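Local coordinates for McyG protein (PDB 4R0M), which binds phenylalanyl-adenylate in its adenylation domain, consistent with activating phenylalanine or a related phenylpropanoid acid for the attached peptidyl carrier domain in microcystin synthesis, at residues A[249-252]-A[253-256]; A[271-275]-A[276-280]. One frame throughout, in Å; residues are numbered along the deposited sequence.

Interaction 1: A[249-252]-A[253-256]; sequences MELV and LRQP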
loop_
_atom_site.group_PDB
_atom_site.type_symbol
_atom_site.label_atom_id
_atom_site.label_comp_id
_atom_site.label_asym_id
_atom_site.label_seq_id
_atom_site.Cartn_x
_atom_site.Cartn_y
_atom_site.Cartn_z
HETATM N N MSE A 249 11.007 -3.310 4.834
HETATM C CA MSE A 249 10.633 -4.023 3.606
HETATM C C MSE A 249 11.809 -4.685 2.943
HETATM O O MSE A 249 11.701 -5.821 2.477
HETATM C CB MSE A 249 9.953 -3.063 2.630
HETATM C CG MSE A 249 9.333 -3.819 1.456
HETATM SE SE MSE A 249 8.321 -2.613 0.272
HETATM C CE MSE A 249 9.717 -1.274 -0.106
ATOM N N GLU A 250 12.943 -3.988 2.903
ATOM C CA GLU A 250 14.142 -4.491 2.232
ATOM C C GLU A 250 14.656 -5.816 2.810
ATOM O O GLU A 250 15.225 -6.629 2.084
ATOM C CB GLU A 250 15.251 -3.426 2.196
ATOM C CG GLU A 250 15.799 -3.000 3.556
ATOM C CD GLU A 250 15.101 -1.784 4.150
ATOM O OE1 GLU A 250 15.787 -1.007 4.850
ATOM O OE2 GLU A 250 13.879 -1.597 3.931
ATOM N N LEU A 251 14.438 -6.035 4.107
ATOM C CA LEU A 251 14.842 -7.281 4.760
ATOM C C LEU A 251 14.107 -8.491 4.176
ATOM O O LEU A 251 14.714 -9.538 3.944
ATOM C CB LEU A 251 14.631 -7.195 6.276
ATOM C CG LEU A 251 15.168 -8.338 7.149
ATOM C CD1 LEU A 251 15.665 -7.803 8.484
ATOM C CD2 LEU A 251 14.133 -9.436 7.364
ATOM N N VAL A 252 12.805 -8.342 3.949
ATOM C CA VAL A 252 12.005 -9.407 3.342
ATOM C C VAL A 252 12.247 -9.508 1.829
ATOM O O VAL A 252 12.192 -10.595 1.267
ATOM C CB VAL A 252 10.499 -9.247 3.649
ATOM C CG1 VAL A 252 9.689 -10.381 3.031
ATOM C CG2 VAL A 252 10.261 -9.199 5.152
ATOM N N LEU A 253 12.519 -8.382 1.173
ATOM C CA LEU A 253 12.811 -8.398 -0.265
ATOM C C LEU A 253 14.139 -9.096 -0.568
ATOM O O LEU A 253 14.230 -9.873 -1.521
ATOM C CB LEU A 253 12.777 -6.986 -0.868
ATOM C CG LEU A 253 11.403 -6.320 -1.032
ATOM C CD1 LEU A 253 11.551 -4.885 -1.514
ATOM C CD2 LEU A 253 10.494 -7.109 -1.967
ATOM N N ARG A 254 15.151 -8.830 0.258
ATOM C CA ARG A 254 16.453 -9.484 0.130
ATOM C C ARG A 254 16.369 -10.993 0.353
ATOM O O ARG A 254 17.129 -11.754 -0.250
ATOM C CB ARG A 254 17.472 -8.870 1.093
ATOM C CG ARG A 254 18.036 -7.530 0.639
ATOM C CD ARG A 254 19.203 -7.075 1.508
ATOM N NE ARG A 254 18.799 -6.788 2.886
ATOM C CZ ARG A 254 19.056 -7.572 3.932
ATOM N NH1 ARG A 254 19.727 -8.708 3.778
ATOM N NH2 ARG A 254 18.640 -7.217 5.142
ATOM N N GLN A 255 15.444 -11.415 1.214
ATOM C CA GLN A 255 15.253 -12.831 1.524
ATOM C C GLN A 255 13.786 -13.115 1.887
ATOM O O GLN A 255 13.426 -13.120 3.066
ATOM C CB GLN A 255 16.197 -13.251 2.656
ATOM C CG GLN A 255 16.615 -14.712 2.615
ATOM C CD GLN A 255 17.818 -15.003 3.499
ATOM O OE1 GLN A 255 17.833 -14.664 4.686
ATOM N NE2 GLN A 255 18.833 -15.639 2.921
ATOM N N PRO A 256 12.935 -13.356 0.868
ATOM C CA PRO A 256 11.483 -13.513 1.036
ATOM C C PRO A 256 11.044 -14.498 2.120
ATOM O O PRO A 256 10.005 -14.292 2.751
ATOM C CB PRO A 256 11.027 -13.996 -0.342
ATOM C CG PRO A 256 12.010 -13.378 -1.278
ATOM C CD PRO A 256 13.325 -13.429 -0.554
#
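Met249, present as selenomethionine, and Leu253 meet one turn apart on the short helix 249-254, the side chains slanting past each other with Met249 CG 3.9 Å from Leu253 CD1. CG of Leu253 stands anti to its carbonyl carbon (chi1 -72°), which brings it back over the preceding turn, 3.6 Å from Met249 O. Met249 O also accepts Leu253 N at 3.0 Å. Val252 and Leu251 are the buried residues here, Val252 set against Trp221 and Trp259. The oxygen of Val252 lies where the helix runs out: Gln255 N offers only weak bonds, to Leu251 O and Val252 O, and Pro256, without an N-H, gives Val252 O a CA-H...O contact instead (CA to O 3.0 Å). The segment is thus a worked example of a short helix that gives way to a proline, whose missing N-H ends the helical bonding pattern, within the AMP-binding fold of the adenylation domain. Toward solvent, where Glu250, Leu253, Arg254 and Gln255 are exposed, the packing changes character. Glu250 O is held by Arg254 N at 2.9 Å, and Arg254 CG passes the same oxygen at 3.3 Å. From there the arginine chain bends at chi3 (-66°) and carries its guanidinium obliquely across the backbone, so that NH2 comes 3.8 Å from Leu251 CA. The opposite charges stay apart, Glu250 OE1 being 6.8 Å from Arg254 NE, which leaves at most a loose electrostatic attraction. Leu251, whose CB and CG lie beside the same NH2, also touches Gln258 of the following helix.

Interaction 2: A[271-275]-A[276-280]; sequences SWSPN and FAFSL. With FA5 (adenosine-5'-[phenylalaninyl-phosphate]), chain C.
The turn from strand 270-273 into helix 275-282, part of a beta-alpha-beta unit, borders the phenylalanyl-adenylate pocket and brings Ser273 and Pro274 onto Ala277 and Phe278. Two donors grip Pro274 O from opposite faces of its plane: Ser273 OG at 3.1 Å and Ala277 N at 3.2 Å, the latter well above the plane, with an N-H...O angle of 140°. Ser273 has its hydroxyl between the backbone N and the carbonyl carbon (chi1 83°), a placement that also sets OG 3.2 Å from Ala277 CB and against the Phe278 ring, whose CE1 is likewise 3.2 Å from it. Near that ring's plane, Pro274 O lies at the edge, 3.5 Å from CD1. On another side of the turn Pro274 and Phe276 run side by side, Pro274 CG 3.7 Å from Phe276 CE2. Before the turn, Trp272 offers one indole face to the ligand: the phenyl CD2 of FA5 sits over its rim, 3.3 Å from Trp272 CZ2. The bond from Trp272 NE1 to Ala304 O helps to hold the indole in this orientation. Putting an alanine in place of Trp272 would probably leave the ligand's phenyl ring without the surface it rests on and Ala304 O without its indole donor. Asn275 turns its amide out of the turn, OD1 accepting from Ser309 N, while Phe276 N is taken up by Glu306 OE1. Ser271 and Ser273 pair through their backbones with strand 300-303 and its extension, and Phe278 packs between that strand and helix 310-320, its ring meeting Phe316.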
loop_
_atom_site.group_PDB
_atom_site.type_symbol
_atom_site.label_atom_id
_atom_site.label_comp_id
_atom_site.label_asym_id
_atom_site.label_seq_id
_atom_site.Cartn_x
_atom_site.Cartn_y
_atom_site.Cartn_z
ATOM N N SER A 271 -1.199 -10.827 9.167
ATOM C CA SER A 271 -0.177 -10.190 8.333
ATOM C C SER A 271 -0.744 -9.801 6.967
ATOM O O SER A 271 -1.904 -10.093 6.666
ATOM C CB SER A 271 1.056 -11.089 8.183
ATOM O OG SER A 271 2.190 -10.317 7.821
ATOM N N TRP A 272 0.082 -9.144 6.152
ATOM C CA TRP A 272 -0.364 -8.581 4.876
ATOM C C TRP A 272 0.762 -8.295 3.915
ATOM O O TRP A 272 1.865 -7.913 4.319
ATOM C CB TRP A 272 -1.202 -7.320 5.125
ATOM C CG TRP A 272 -1.263 -6.345 3.971
ATOM C CD1 TRP A 272 -1.829 -6.542 2.710
ATOM C CD2 TRP A 272 -0.750 -4.970 3.945
ATOM N NE1 TRP A 272 -1.693 -5.421 1.932
ATOM C CE2 TRP A 272 -1.056 -4.442 2.609
ATOM C CE3 TRP A 272 -0.090 -4.155 4.857
ATOM C CZ2 TRP A 272 -0.705 -3.156 2.231
ATOM C CZ3 TRP A 272 0.257 -2.858 4.463
ATOM C CH2 TRP A 272 -0.045 -2.372 3.182
ATOM N N SER A 273 0.476 -8.505 2.630
ATOM C CA SER A 273 1.310 -8.032 1.523
ATOM C C SER A 273 0.457 -7.941 0.255
ATOM O O SER A 273 -0.613 -8.554 0.184
ATOM C CB SER A 273 2.497 -8.970 1.289
ATOM O OG SER A 273 2.128 -10.083 0.492
ATOM N N PRO A 274 0.916 -7.169 -0.752
ATOM C CA PRO A 274 0.229 -7.188 -2.043
ATOM C C PRO A 274 0.501 -8.487 -2.790
ATOM O O PRO A 274 1.343 -9.283 -2.365
ATOM C CB PRO A 274 0.850 -6.002 -2.800
ATOM C CG PRO A 274 1.556 -5.192 -1.766
ATOM C CD PRO A 274 2.012 -6.186 -0.744
ATOM N N ASN A 275 -0.207 -8.684 -3.898
ATOM C CA ASN A 275 -0.120 -9.915 -4.679
ATOM C C ASN A 275 1.296 -10.347 -5.077
ATOM O O ASN A 275 1.617 -11.538 -5.011
ATOM C CB ASN A 275 -1.012 -9.825 -5.918
ATOM C CG ASN A 275 -1.070 -11.129 -6.687
ATOM O OD1 ASN A 275 -1.798 -12.054 -6.315
ATOM N ND2 ASN A 275 -0.299 -11.211 -7.768
ATOM N N PHE A 276 2.140 -9.394 -5.476
ATOM C CA PHE A 276 3.482 -9.717 -5.977
ATOM C C PHE A 276 4.338 -10.479 -4.963
ATOM O O PHE A 276 5.138 -11.341 -5.336
ATOM C CB PHE A 276 4.218 -8.464 -6.487
ATOM C CG PHE A 276 4.704 -7.547 -5.397
ATOM C CD1 PHE A 276 5.908 -7.791 -4.738
ATOM C CD2 PHE A 276 3.968 -6.426 -5.037
ATOM C CE1 PHE A 276 6.353 -6.948 -3.733
ATOM C CE2 PHE A 276 4.413 -5.575 -4.038
ATOM C CZ PHE A 276 5.606 -5.836 -3.384
ATOM N N ALA A 277 4.164 -10.156 -3.683
ATOM C CA ALA A 277 4.944 -10.782 -2.618
ATOM C C ALA A 277 4.579 -12.255 -2.438
ATOM O O ALA A 277 5.440 -13.079 -2.117
ATOM C CB ALA A 277 4.776 -10.020 -1.321
ATOM N N PHE A 278 3.305 -12.575 -2.658
ATOM C CA PHE A 278 2.845 -13.965 -2.700
ATOM C C PHE A 278 3.579 -14.727 -3.803
ATOM O O PHE A 278 4.004 -15.865 -3.601
ATOM C CB PHE A 278 1.331 -14.033 -2.929
ATOM C CG PHE A 278 0.509 -13.729 -1.707
ATOM C CD1 PHE A 278 0.461 -12.442 -1.175
ATOM C CD2 PHE A 278 -0.239 -14.731 -1.094
ATOM C CE1 PHE A 278 -0.303 -12.167 -0.051
ATOM C CE2 PHE A 278 -1.007 -14.459 0.031
ATOM C CZ PHE A 278 -1.039 -13.176 0.552
ATOM N N SER A 279 3.730 -14.081 -4.959
ATOM C CA SER A 279 4.467 -14.643 -6.087
ATOM C C SER A 279 5.955 -14.809 -5.775
ATOM O O SER A 279 6.562 -15.801 -6.178
ATOM C CB SER A 279 4.274 -13.785 -7.340
ATOM O OG SER A 279 4.935 -14.356 -8.455
ATOM N N LEU A 280 6.532 -13.844 -5.056
ATOM C CA LEU A 280 7.929 -13.926 -4.618
ATOM C C LEU A 280 8.184 -15.152 -3.741
ATOM O O LEU A 280 9.266 -15.740 -3.785
ATOM C CB LEU A 280 8.351 -12.660 -3.865
ATOM C CG LEU A 280 8.530 -11.337 -4.615
ATOM C CD1 LEU A 280 8.733 -10.209 -3.615
ATOM C CD2 LEU A 280 9.691 -11.396 -5.600
HETATM C C FA5 C . -3.604 0.877 -1.027
HETATM O O FA5 C . -2.871 0.348 -1.854
HETATM C CA FA5 C . -4.524 0.031 -0.183
HETATM N N FA5 C . -5.219 -0.812 -1.126
HETATM C CB FA5 C . -3.757 -0.859 0.806
HETATM C CG FA5 C . -4.532 -1.886 1.641
HETATM C CD1 FA5 C . -5.825 -2.319 1.345
HETATM C CD2 FA5 C . -3.904 -2.441 2.765
HETATM C CE1 FA5 C . -6.471 -3.266 2.150
HETATM C CE2 FA5 C . -4.536 -3.392 3.573
HETATM C CZ FA5 C . -5.830 -3.807 3.265
HETATM P P FA5 C . -3.577 3.338 -2.184
HETATM O OP1 FA5 C . -2.150 3.610 -2.581
HETATM O OP2 FA5 C . -4.474 4.505 -1.856
HETATM O OP3 FA5 C . -3.580 2.334 -0.907
HETATM O "O5'" FA5 C . -4.236 2.512 -3.402
HETATM C "C5'" FA5 C . -5.609 2.130 -3.420
HETATM C "C4'" FA5 C . -5.890 1.439 -4.746
HETATM O "O4'" FA5 C . -5.183 0.199 -4.868
HETATM C "C3'" FA5 C . -7.348 1.066 -4.920
HETATM O "O3'" FA5 C . -8.135 2.169 -5.363
HETATM C "C2'" FA5 C . -7.267 -0.029 -5.959
HETATM O "O2'" FA5 C . -7.184 0.531 -7.274
HETATM C "C1'" FA5 C . -5.956 -0.719 -5.647
HETATM N N9 FA5 C . -6.240 -1.954 -4.871
HETATM C C8 FA5 C . -6.093 -2.097 -3.541
HETATM N N7 FA5 C . -6.431 -3.345 -3.133
HETATM C C5 FA5 C . -6.818 -4.031 -4.223
HETATM C C6 FA5 C . -7.304 -5.404 -4.511
HETATM N N6 FA5 C . -7.450 -6.317 -3.524
HETATM N N1 FA5 C . -7.600 -5.717 -5.795
HETATM C C2 FA5 C . -7.466 -4.819 -6.792
HETATM N N3 FA5 C . -7.025 -3.560 -6.606
HETATM C C4 FA5 C . -6.694 -3.110 -5.367
#

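Overall arrangement
Interactions 1 and 2 follow one another along the chain, their centres about 12 Å apart, and together illustrate how a pocket-lining element is itself packed against a neighbouring helix. They touch directly: Leu253 CD2 lies 3.9 Å from Leu280 CD1, and Pro256 CB is 4.2 Å from Leu280 O, so the end of helix 249-254 leans on helix 275-282. Two tryptophans join them as well. Trp221 is touched by Met249 and Val252 of interaction 1 and by Ala277 of interaction 2, while Trp259 packs on Val252 and bonds to Ser271. Interaction 2 reaches phenylalanyl-adenylate itself; interaction 1 stands behind, the Met249 side chain about 12 Å from the ligand.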